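Local coordinates for protein dTDP-4-dehydrorhamnose reductase (Bacillus anthracis, PDB 3SC6) that probably catalyses the NADPH-dependent reduction of dTDP-4-dehydrorhamnose to dTDP-L-rhamnose, the last step in making this activated sugar for the bacterial cell surface, at residues Arg114-Asp119 with Ile256-Met261; Arg152-Tyr157 with His211-Gly216. All coordinates share one frame; numbering follows the deposited sequence.

In the fold
Interaction 2 is nested along the chain inside the loop closed by interaction 1, and their centres lie about 11 Å apart in the Rossmann-like domain. They touch directly: H259 ND1 and H211 O, 3.0 Å apart, are a probable hydrogen bond, and the ring of F257 packs on S213 and meets the ring of H211 with its plane turned by about 30°. Interaction 2 borders the cofactor, with T153, S154, W155 and L156 in the NADP pocket. Interaction 1 stands behind it, the nearest side-chain atom of F257 about 7 Å from the nearest NADP atom. The cofactor is also hydrogen-bonded by Y130 and K134, consistent with the tyrosine-lysine pair of short-chain dehydrogenases.

Interaction 1 (Arg114-Asp119 with Ile256-Met261). With SO4 (sulfate ion), chain I.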
ATOM      1  N   ARG A 114      -6.699  18.016  -4.453  1.00 82.92           N
ATOM      2  CA  ARG A 114      -7.173  18.131  -5.825  1.00 84.33           C
ATOM      3  C   ARG A 114      -8.055  16.935  -6.137  1.00 84.55           C
ATOM      4  O   ARG A 114      -7.656  15.797  -5.898  1.00 83.06           O
ATOM      5  CB  ARG A 114      -6.011  18.184  -6.812  1.00 83.65           C
ATOM      6  CG  ARG A 114      -5.088  19.373  -6.629  1.00 85.67           C
ATOM      7  CD  ARG A 114      -3.993  19.378  -7.689  1.00 87.19           C
ATOM      8  NE  ARG A 114      -3.102  20.529  -7.557  1.00 89.85           N
ATOM      9  CZ  ARG A 114      -2.079  20.785  -8.370  1.00 91.13           C
ATOM     10  NH1 ARG A 114      -1.810  19.974  -9.389  1.00 91.15           N
ATOM     11  NH2 ARG A 114      -1.322  21.861  -8.169  1.00 91.72           N
ATOM     12  N   PRO A 115      -9.261  17.185  -6.673  1.00 86.95           N
ATOM     13  CA  PRO A 115     -10.187  16.091  -7.007  1.00 87.54           C
ATOM     14  C   PRO A 115      -9.710  15.171  -8.138  1.00 86.04           C
ATOM     15  O   PRO A 115      -9.931  13.958  -8.070  1.00 85.41           O
ATOM     16  CB  PRO A 115     -11.486  16.818  -7.401  1.00 90.23           C
ATOM     17  CG  PRO A 115     -11.093  18.220  -7.699  1.00 91.09           C
ATOM     18  CD  PRO A 115      -9.851  18.515  -6.914  1.00 89.02           C
ATOM     19  N   GLU A 116      -9.072  15.741  -9.163  1.00 85.25           N
ATOM     20  CA  GLU A 116      -8.569  14.950 -10.297  1.00 83.74           C
ATOM     21  C   GLU A 116      -7.350  14.102  -9.911  1.00 80.57           C
ATOM     22  O   GLU A 116      -7.056  13.097 -10.560  1.00 79.67           O
ATOM     23  CB  GLU A 116      -8.245  15.822 -11.526  1.00 84.55           C
ATOM     24  CG  GLU A 116      -7.174  16.915 -11.343  1.00 85.26           C
ATOM     25  CD  GLU A 116      -7.574  18.015 -10.368  1.00 88.08           C
ATOM     26  OE1 GLU A 116      -6.757  18.936 -10.144  1.00 89.01           O
ATOM     27  OE2 GLU A 116      -8.703  17.970  -9.836  1.00 88.87           O
ATOM     28  N   GLY A 117      -6.638  14.515  -8.865  1.00 78.57           N
ATOM     29  CA  GLY A 117      -5.465  13.779  -8.404  1.00 75.66           C
ATOM     30  C   GLY A 117      -4.132  14.319  -8.879  1.00 73.68           C
ATOM     31  O   GLY A 117      -4.054  15.389  -9.477  1.00 74.51           O
ATOM     32  N   TYR A 118      -3.080  13.554  -8.608  1.00 71.01           N
ATOM     33  CA  TYR A 118      -1.726  13.924  -8.986  1.00 69.08           C
ATOM     34  C   TYR A 118      -1.087  12.830  -9.832  1.00 66.64           C
ATOM     35  O   TYR A 118      -1.415  11.652  -9.673  1.00 65.71           O
ATOM     36  CB  TYR A 118      -0.880  14.096  -7.723  1.00 68.43           C
ATOM     37  CG  TYR A 118      -1.404  15.129  -6.753  1.00 70.08           C
ATOM     38  CD1 TYR A 118      -0.980  16.453  -6.816  1.00 71.42           C
ATOM     39  CD2 TYR A 118      -2.322  14.780  -5.766  1.00 71.26           C
ATOM     40  CE1 TYR A 118      -1.456  17.404  -5.925  1.00 73.25           C
ATOM     41  CE2 TYR A 118      -2.806  15.722  -4.872  1.00 73.52           C
ATOM     42  CZ  TYR A 118      -2.367  17.033  -4.957  1.00 74.44           C
ATOM     43  OH  TYR A 118      -2.841  17.974  -4.072  1.00 77.25           O
ATOM     44  N   ASP A 119      -0.188  13.217 -10.737  1.00 65.00           N
ATOM     45  CA  ASP A 119       0.491  12.232 -11.574  1.00 62.98           C
ATOM     46  C   ASP A 119       1.821  11.944 -10.883  1.00 60.21           C
ATOM     47  O   ASP A 119       2.160  12.584  -9.882  1.00 59.51           O
ATOM     48  CB  ASP A 119       0.697  12.687 -13.030  1.00 63.62           C
ATOM     49  CG  ASP A 119       1.630  13.876 -13.165  1.00 64.52           C
ATOM     50  OD1 ASP A 119       1.856  14.306 -14.313  1.00 66.08           O
ATOM     51  OD2 ASP A 119       2.152  14.371 -12.146  1.00 67.43           O
ATOM     52  N   ILE A 256      -6.691  10.718  -4.532  1.00 68.70           N
ATOM     53  CA  ILE A 256      -6.828  10.021  -5.804  1.00 67.67           C
ATOM     54  C   ILE A 256      -5.589  10.212  -6.665  1.00 66.25           C
ATOM     55  O   ILE A 256      -4.972  11.278  -6.646  1.00 67.22           O
ATOM     56  CB  ILE A 256      -8.031  10.582  -6.599  1.00 69.54           C
ATOM     57  CG1 ILE A 256      -9.313  10.494  -5.772  1.00 69.98           C
ATOM     58  CG2 ILE A 256      -8.194   9.847  -7.924  1.00 69.31           C
ATOM     59  CD1 ILE A 256     -10.523  11.048  -6.488  1.00 73.98           C
ATOM     60  N   PHE A 257      -5.219   9.177  -7.415  1.00 63.95           N
ATOM     61  CA  PHE A 257      -4.058   9.255  -8.284  1.00 62.19           C
ATOM     62  C   PHE A 257      -4.472   9.258  -9.740  1.00 62.58           C
ATOM     63  O   PHE A 257      -5.575   8.827 -10.091  1.00 62.31           O
ATOM     64  CB  PHE A 257      -3.151   8.022  -8.175  1.00 60.58           C
ATOM     65  CG  PHE A 257      -2.541   7.787  -6.835  1.00 58.45           C
ATOM     66  CD1 PHE A 257      -1.636   8.686  -6.309  1.00 58.18           C
ATOM     67  CD2 PHE A 257      -2.734   6.584  -6.185  1.00 57.37           C
ATOM     68  CE1 PHE A 257      -1.026   8.442  -5.098  1.00 57.81           C
ATOM     69  CE2 PHE A 257      -2.121   6.329  -4.981  1.00 57.08           C
ATOM     70  CZ  PHE A 257      -1.261   7.259  -4.437  1.00 57.71           C
ATOM     71  N   GLN A 258      -3.566   9.748 -10.585  1.00 62.07           N
ATOM     72  CA  GLN A 258      -3.779   9.774 -12.017  1.00 62.41           C
ATOM     73  C   GLN A 258      -2.870   8.617 -12.392  1.00 61.02           C
ATOM     74  O   GLN A 258      -1.740   8.540 -11.912  1.00 59.53           O
ATOM     75  CB  GLN A 258      -3.340  11.079 -12.679  1.00 63.35           C
ATOM     76  CG  GLN A 258      -4.072  12.307 -12.175  1.00 63.96           C
ATOM     77  CD  GLN A 258      -3.690  13.579 -12.916  1.00 63.61           C
ATOM     78  OE1 GLN A 258      -4.061  14.673 -12.506  1.00 67.06           O
ATOM     79  NE2 GLN A 258      -2.945  13.440 -14.005  1.00 60.94           N
ATOM     80  N   HIS A 259      -3.359   7.699 -13.213  1.00 61.37           N
ATOM     81  CA  HIS A 259      -2.561   6.542 -13.602  1.00 60.40           C
ATOM     82  C   HIS A 259      -1.816   6.732 -14.927  1.00 60.42           C
ATOM     83  O   HIS A 259      -2.118   6.070 -15.925  1.00 61.47           O
ATOM     84  CB  HIS A 259      -3.472   5.312 -13.644  1.00 60.68           C
ATOM     85  CG  HIS A 259      -4.204   5.076 -12.356  1.00 60.70           C
ATOM     86  ND1 HIS A 259      -3.661   4.366 -11.306  1.00 61.66           N
ATOM     87  CD2 HIS A 259      -5.431   5.472 -11.945  1.00 62.55           C
ATOM     88  CE1 HIS A 259      -4.525   4.333 -10.306  1.00 59.18           C
ATOM     89  NE2 HIS A 259      -5.607   4.995 -10.669  1.00 59.54           N
ATOM     90  N   ASN A 260      -0.825   7.624 -14.920  1.00 59.18           N
ATOM     91  CA  ASN A 260      -0.034   7.905 -16.115  1.00 59.31           C
ATOM     92  C   ASN A 260       0.998   6.826 -16.435  1.00 57.43           C
ATOM     93  O   ASN A 260       0.908   6.178 -17.473  1.00 58.32           O
ATOM     94  CB  ASN A 260       0.666   9.261 -16.000  1.00 60.13           C
ATOM     95  CG  ASN A 260      -0.308  10.417 -15.879  1.00 63.56           C
ATOM     96  OD1 ASN A 260      -1.525  10.228 -15.888  1.00 67.62           O
ATOM     97  ND2 ASN A 260       0.226  11.626 -15.774  1.00 65.85           N
ATOM     98  N   MET A 261       1.977   6.636 -15.553  1.00 54.97           N
ATOM     99  CA  MET A 261       3.023   5.626 -15.775  1.00 53.67           C
ATOM    100  C   MET A 261       2.504   4.281 -16.274  1.00 53.26           C
ATOM    101  O   MET A 261       3.092   3.716 -17.192  1.00 54.10           O
ATOM    102  CB  MET A 261       3.914   5.468 -14.537  1.00 52.40           C
ATOM    103  CG  MET A 261       4.783   6.696 -14.230  1.00 52.35           C
ATOM    104  SD  MET A 261       6.072   7.042 -15.462  1.00 56.00           S
ATOM    105  CE  MET A 261       7.070   5.559 -15.317  1.00 50.60           C
TER
HETATM  106  S   SO4 I 287       0.191  22.107 -11.643  0.70100.91           S
HETATM  107  O1  SO4 I 287       0.853  22.725 -12.791  0.70100.09           O
HETATM  108  O2  SO4 I 287      -0.111  20.711 -11.953  0.70100.38           O
HETATM  109  O3  SO4 I 287       1.070  22.174 -10.476  0.70100.25           O
HETATM  110  O4  SO4 I 287      -1.050  22.821 -11.358  0.70100.73           O
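Q258 has CG anti to its carbonyl carbon and an extended chain (chi2 -176°), and this carries its methylenes over the backbone of E116 to Y118, with CG 3.5 Å from E116 O. I256 is likewise stretched out (chi2 179°), and its terminal methyl CD1 reaches the carbonyl of P115, 3.4 Å from P115 O. The two methylenes of glutamine and the extended branch of isoleucine give each place a nonpolar stretch to lay against backbone. Between them G117 has no side chain to intervene where its backbone meets the carbonyl of I256, and its positive phi is one that glycine adopts readily. The one assigned hydrogen bond between the segments runs from Q258 N to Y118 O over 3.0 Å, the donor standing 41° above the carbonyl plane. In the Rossmann-like fold this pairing joins two distant loops: 114-119 belongs to the connection between strand 100-106 and helix 129-144, whereas 256-261 leads into the short helix 260-264, with H259 at its N-cap. The CB atoms of Y118 and F257 point away from the partner segment: Y118 stacks on F110, and F257 packs against R152 and S154 of the strand beside the nicotinamide. At the far end D119 lies across the amide of N260, their flat groups almost perpendicular, while D119 OD2 receives weak bonds from the backbone of F121 and H122. Exposed R114 makes no side-chain contact with 256-261; its extended chain sets the guanidinium edge at a sulfate, probably from the crystallisation liquor, R114 NH1 hydrogen-bonding to O2 (3.2 Å) and R114 NH2 weakly to O3 (3.3 Å).

Interaction 2 (Arg152-Tyr157 with His211-Gly216); sequences RTSWLY and HVSNTG. With NAP (NADP nicotinamide-adenine-dinucleotide phosphate), chain G.
R152 and H211, with the most buried surface, run side by side. Extended from CG to NE, the arginine lays CD 3.5 Å from H211 CD2 and brings its guanidinium to the edge of the imidazole, the two planes 25° apart. There R152 NH1 donates to H211 NE2 over 3.3 Å, nearly in the plane of the imidazole, though NE2 stands 18° out of the guanidinium plane. Since NE2 accepts from the arginine while ND1 bonds weakly to Q258 O, the ring is probably neutral with its proton on ND1. Arginine has nitrogens to spare here: NH2 forms a salt bridge with E138. The backbones of the two residues form a parallel beta bridge between strands 148-157 and 208-211 in the Rossmann-like sheet, and V212 N donates to R152 O (2.9 Å). V212, third in buried surface, turns its hydrophobic branches to L194 and M197 of helix 191-202. Its carbonyl continues the pairing beyond the strand: T153 OG1, set anti to its own N (chi1 -173°), donates to V212 O over 3.0 Å, and S213 OG adds a weak bond. Threonine serves both sides, its CG2 standing 3.9 Å from nicotinamide C6N of NADP. S154 CA comes within 4.0 Å of C4N, the hydride-carrying carbon.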
ATOM      1  N   ARG A 152       3.113   3.616  -5.361  1.00 44.79           N
ATOM      2  CA  ARG A 152       2.229   4.302  -4.431  1.00 45.86           C
ATOM      3  C   ARG A 152       0.826   3.748  -4.590  1.00 47.03           C
ATOM      4  O   ARG A 152       0.328   3.627  -5.712  1.00 46.55           O
ATOM      5  CB  ARG A 152       2.224   5.792  -4.737  1.00 46.20           C
ATOM      6  CG  ARG A 152       3.553   6.455  -4.525  1.00 46.91           C
ATOM      7  CD  ARG A 152       3.563   7.852  -5.070  1.00 47.53           C
ATOM      8  NE  ARG A 152       4.852   8.494  -4.860  1.00 47.29           N
ATOM      9  CZ  ARG A 152       5.202   9.658  -5.392  1.00 48.56           C
ATOM     10  NH1 ARG A 152       4.385  10.278  -6.234  1.00 50.92           N
ATOM     11  NH2 ARG A 152       6.398  10.170  -5.139  1.00 48.68           N
ATOM     12  N   THR A 153       0.198   3.405  -3.470  1.00 48.35           N
ATOM     13  CA  THR A 153      -1.152   2.869  -3.477  1.00 49.98           C
ATOM     14  C   THR A 153      -1.929   3.608  -2.389  1.00 51.40           C
ATOM     15  O   THR A 153      -1.378   4.505  -1.751  1.00 52.02           O
ATOM     16  CB  THR A 153      -1.168   1.365  -3.210  1.00 49.59           C
ATOM     17  OG1 THR A 153      -2.498   0.860  -3.377  1.00 51.89           O
ATOM     18  CG2 THR A 153      -0.650   1.061  -1.808  1.00 49.77           C
ATOM     19  N   SER A 154      -3.193   3.236  -2.167  1.00 52.92           N
ATOM     20  CA  SER A 154      -4.014   3.901  -1.144  1.00 54.00           C
ATOM     21  C   SER A 154      -5.278   3.131  -0.783  1.00 54.68           C
ATOM     22  O   SER A 154      -5.813   2.395  -1.617  1.00 54.00           O
ATOM     23  CB  SER A 154      -4.450   5.265  -1.668  1.00 55.09           C
ATOM     24  OG  SER A 154      -5.225   5.117  -2.850  1.00 56.00           O
ATOM     25  N   TRP A 155      -5.762   3.298   0.457  1.00 55.68           N
ATOM     26  CA  TRP A 155      -6.987   2.610   0.879  1.00 56.28           C
ATOM     27  C   TRP A 155      -6.883   1.138   0.539  1.00 55.68           C
ATOM     28  O   TRP A 155      -7.790   0.545  -0.041  1.00 56.05           O
ATOM     29  CB  TRP A 155      -8.154   3.276   0.154  1.00 57.44           C
ATOM     30  CG  TRP A 155      -8.454   4.665   0.646  1.00 60.11           C
ATOM     31  CD1 TRP A 155      -7.569   5.691   0.808  1.00 63.19           C
ATOM     32  CD2 TRP A 155      -9.756   5.251   0.784  1.00 62.31           C
ATOM     33  NE1 TRP A 155      -8.226   6.830   1.194  1.00 64.94           N
ATOM     34  CE2 TRP A 155      -9.572   6.594   1.162  1.00 63.04           C
ATOM     35  CE3 TRP A 155     -11.057   4.752   0.676  1.00 63.09           C
ATOM     36  CZ2 TRP A 155     -10.638   7.447   1.429  1.00 63.98           C
ATOM     37  CZ3 TRP A 155     -12.114   5.599   0.946  1.00 65.27           C
ATOM     38  CH2 TRP A 155     -11.898   6.934   1.316  1.00 65.18           C
ATOM     39  N   LEU A 156      -5.754   0.560   0.924  1.00 55.13           N
ATOM     40  CA  LEU A 156      -5.460  -0.836   0.675  1.00 55.12           C
ATOM     41  C   LEU A 156      -6.158  -1.746   1.691  1.00 55.97           C
ATOM     42  O   LEU A 156      -6.207  -1.432   2.880  1.00 55.91           O
ATOM     43  CB  LEU A 156      -3.941  -1.023   0.742  1.00 54.27           C
ATOM     44  CG  LEU A 156      -3.336  -2.380   0.408  1.00 54.38           C
ATOM     45  CD1 LEU A 156      -3.689  -2.773  -1.015  1.00 53.13           C
ATOM     46  CD2 LEU A 156      -1.831  -2.321   0.581  1.00 54.23           C
ATOM     47  N   TYR A 157      -6.707  -2.864   1.212  1.00 56.73           N
ATOM     48  CA  TYR A 157      -7.395  -3.827   2.073  1.00 57.94           C
ATOM     49  C   TYR A 157      -7.303  -5.195   1.411  1.00 59.35           C
ATOM     50  O   TYR A 157      -7.411  -5.296   0.187  1.00 59.73           O
ATOM     51  CB  TYR A 157      -8.864  -3.456   2.267  1.00 58.29           C
ATOM     52  CG  TYR A 157      -9.699  -3.552   1.014  1.00 57.75           C
ATOM     53  CD1 TYR A 157      -9.797  -2.489   0.132  1.00 57.12           C
ATOM     54  CD2 TYR A 157     -10.412  -4.709   0.730  1.00 58.13           C
ATOM     55  CE1 TYR A 157     -10.571  -2.585  -1.015  1.00 58.49           C
ATOM     56  CE2 TYR A 157     -11.186  -4.816  -0.403  1.00 57.62           C
ATOM     57  CZ  TYR A 157     -11.265  -3.756  -1.275  1.00 57.92           C
ATOM     58  OH  TYR A 157     -12.042  -3.870  -2.405  1.00 54.60           O
ATOM     59  N   HIS A 211       1.695   4.870  -9.811  1.00 45.25           N
ATOM     60  CA  HIS A 211       0.539   4.945  -8.936  1.00 46.72           C
ATOM     61  C   HIS A 211      -0.355   3.765  -9.283  1.00 47.80           C
ATOM     62  O   HIS A 211      -0.884   3.691 -10.390  1.00 49.06           O
ATOM     63  CB  HIS A 211      -0.270   6.238  -9.055  1.00 47.93           C
ATOM     64  CG  HIS A 211       0.480   7.472  -8.675  1.00 48.06           C
ATOM     65  ND1 HIS A 211       0.117   8.727  -9.101  1.00 49.76           N
ATOM     66  CD2 HIS A 211       1.630   7.630  -7.980  1.00 48.53           C
ATOM     67  CE1 HIS A 211       0.968   9.613  -8.615  1.00 48.96           C
ATOM     68  NE2 HIS A 211       1.903   8.973  -7.946  1.00 46.32           N
ATOM     69  N   VAL A 212      -0.513   2.843  -8.339  1.00 48.64           N
ATOM     70  CA  VAL A 212      -1.345   1.667  -8.552  1.00 49.90           C
ATOM     71  C   VAL A 212      -2.484   1.642  -7.545  1.00 51.42           C
ATOM     72  O   VAL A 212      -2.263   1.510  -6.337  1.00 51.49           O
ATOM     73  CB  VAL A 212      -0.534   0.374  -8.416  1.00 49.60           C
ATOM     74  CG1 VAL A 212      -1.434  -0.837  -8.636  1.00 48.62           C
ATOM     75  CG2 VAL A 212       0.619   0.374  -9.410  1.00 48.83           C
ATOM     76  N   SER A 213      -3.703   1.775  -8.057  1.00 53.55           N
ATOM     77  CA  SER A 213      -4.904   1.776  -7.242  1.00 54.97           C
ATOM     78  C   SER A 213      -6.051   1.418  -8.141  1.00 56.85           C
ATOM     79  O   SER A 213      -5.911   1.453  -9.360  1.00 57.93           O
ATOM     80  CB  SER A 213      -5.174   3.171  -6.681  1.00 55.03           C
ATOM     81  OG  SER A 213      -4.099   3.629  -5.887  1.00 58.53           O
ATOM     82  N   ASN A 214      -7.188   1.066  -7.557  1.00 58.04           N
ATOM     83  CA  ASN A 214      -8.342   0.730  -8.362  1.00 59.94           C
ATOM     84  C   ASN A 214      -8.910   2.023  -8.930  1.00 61.17           C
ATOM     85  O   ASN A 214      -8.776   3.090  -8.326  1.00 59.76           O
ATOM     86  CB  ASN A 214      -9.386  -0.041  -7.557  1.00 60.84           C
ATOM     87  CG  ASN A 214      -8.889  -1.403  -7.099  1.00 61.55           C
ATOM     88  OD1 ASN A 214      -9.511  -2.051  -6.263  1.00 65.14           O
ATOM     89  ND2 ASN A 214      -7.761  -1.835  -7.638  1.00 65.54           N
ATOM     90  N   THR A 215      -9.520   1.916 -10.105  1.00 63.33           N
ATOM     91  CA  THR A 215     -10.112   3.051 -10.799  1.00 65.52           C
ATOM     92  C   THR A 215     -11.306   3.654 -10.072  1.00 66.70           C
ATOM     93  O   THR A 215     -11.973   2.983  -9.289  1.00 66.29           O
ATOM     94  CB  THR A 215     -10.589   2.621 -12.203  1.00 67.17           C
ATOM     95  OG1 THR A 215      -9.480   2.108 -12.947  1.00 67.88           O
ATOM     96  CG2 THR A 215     -11.215   3.787 -12.958  1.00 69.22           C
ATOM     97  N   GLY A 216     -11.555   4.934 -10.336  1.00 68.62           N
ATOM     98  CA  GLY A 216     -12.673   5.658  -9.738  1.00 69.95           C
ATOM     99  C   GLY A 216     -12.441   6.262  -8.369  1.00 69.50           C
ATOM    100  O   GLY A 216     -11.590   5.807  -7.606  1.00 67.76           O
TER
HETATM  101  PA  NAP G 285       0.843  -3.620   7.588  1.00 60.45           P
HETATM  102  O1A NAP G 285       1.091  -2.756   8.801  1.00 59.85           O
HETATM  103  O2A NAP G 285      -0.080  -4.813   7.708  1.00 58.79           O
HETATM  104  O5B NAP G 285       2.254  -4.139   7.013  1.00 59.65           O
HETATM  105  C5B NAP G 285       3.499  -3.634   7.487  1.00 59.18           C
HETATM  106  C4B NAP G 285       4.291  -4.779   8.108  1.00 58.22           C
HETATM  107  O4B NAP G 285       5.636  -4.353   8.377  1.00 57.98           O
HETATM  108  C3B NAP G 285       3.686  -5.247   9.431  1.00 57.50           C
HETATM  109  O3B NAP G 285       3.386  -6.644   9.409  1.00 55.08           O
HETATM  110  C2B NAP G 285       4.756  -4.960  10.459  1.00 57.55           C
HETATM  111  O2B NAP G 285       4.800  -5.953  11.483  1.00 58.30           O
HETATM  112  C1B NAP G 285       6.028  -4.932   9.621  1.00 56.91           C
HETATM  113  N9A NAP G 285       7.149  -4.243  10.316  1.00 54.53           N
HETATM  114  C8A NAP G 285       7.070  -3.296  11.271  1.00 52.90           C
HETATM  115  N7A NAP G 285       8.323  -2.963  11.656  1.00 52.32           N
HETATM  116  C5A NAP G 285       9.182  -3.716  10.943  1.00 51.54           C
HETATM  117  C6A NAP G 285      10.658  -3.835  10.895  1.00 49.70           C
HETATM  118  N6A NAP G 285      11.441  -3.069  11.695  1.00 48.31           N
HETATM  119  N1A NAP G 285      11.201  -4.720  10.029  1.00 49.94           N
HETATM  120  C2A NAP G 285      10.416  -5.477   9.236  1.00 52.23           C
HETATM  121  N3A NAP G 285       9.071  -5.384   9.269  1.00 52.47           N
HETATM  122  C4A NAP G 285       8.439  -4.522  10.106  1.00 52.90           C
HETATM  123  O3  NAP G 285       0.326  -2.675   6.385  1.00 61.63           O
HETATM  124  PN  NAP G 285       0.303  -3.149   4.835  1.00 61.32           P
HETATM  125  O1N NAP G 285      -0.875  -2.477   4.169  1.00 62.92           O
HETATM  126  O2N NAP G 285       0.485  -4.643   4.741  1.00 59.73           O
HETATM  127  O5D NAP G 285       1.639  -2.480   4.250  1.00 65.90           O
HETATM  128  C5D NAP G 285       1.894  -2.474   2.846  1.00 67.98           C
HETATM  129  C4D NAP G 285       2.535  -1.154   2.421  1.00 68.93           C
HETATM  130  O4D NAP G 285       1.563  -0.316   1.777  1.00 69.89           O
HETATM  131  C3D NAP G 285       3.102  -0.360   3.595  1.00 68.88           C
HETATM  132  O3D NAP G 285       4.477  -0.046   3.359  1.00 67.59           O
HETATM  133  C2D NAP G 285       2.275   0.906   3.664  1.00 68.85           C
HETATM  134  O2D NAP G 285       3.102   2.022   3.994  1.00 66.20           O
HETATM  135  C1D NAP G 285       1.660   1.026   2.274  1.00 70.70           C
HETATM  136  N1N NAP G 285       0.342   1.679   2.265  1.00 73.35           N
HETATM  137  C2N NAP G 285      -0.679   1.149   2.959  1.00 75.20           C
HETATM  138  C3N NAP G 285      -1.935   1.755   2.957  1.00 76.06           C
HETATM  139  C7N NAP G 285      -3.058   1.137   3.747  1.00 76.52           C
HETATM  140  O7N NAP G 285      -2.825   0.153   4.435  1.00 76.95           O
HETATM  141  N7N NAP G 285      -4.282   1.657   3.688  1.00 77.08           N
HETATM  142  C4N NAP G 285      -2.123   2.920   2.219  1.00 75.71           C
HETATM  143  C5N NAP G 285      -1.057   3.445   1.507  1.00 74.59           C
HETATM  144  C6N NAP G 285       0.175   2.799   1.544  1.00 74.04           C
HETATM  145  P2B NAP G 285       4.239  -5.635  12.961  1.00 58.86           P
HETATM  146  O1X NAP G 285       4.228  -6.994  13.617  1.00 60.87           O
HETATM  147  O2X NAP G 285       5.239  -4.670  13.552  1.00 60.63           O
HETATM  148  O3X NAP G 285       2.873  -5.039  12.725  1.00 57.85           O
HETATM  149  O   HOH W   1     -11.477  -2.154  -4.321  1.00 30.57           O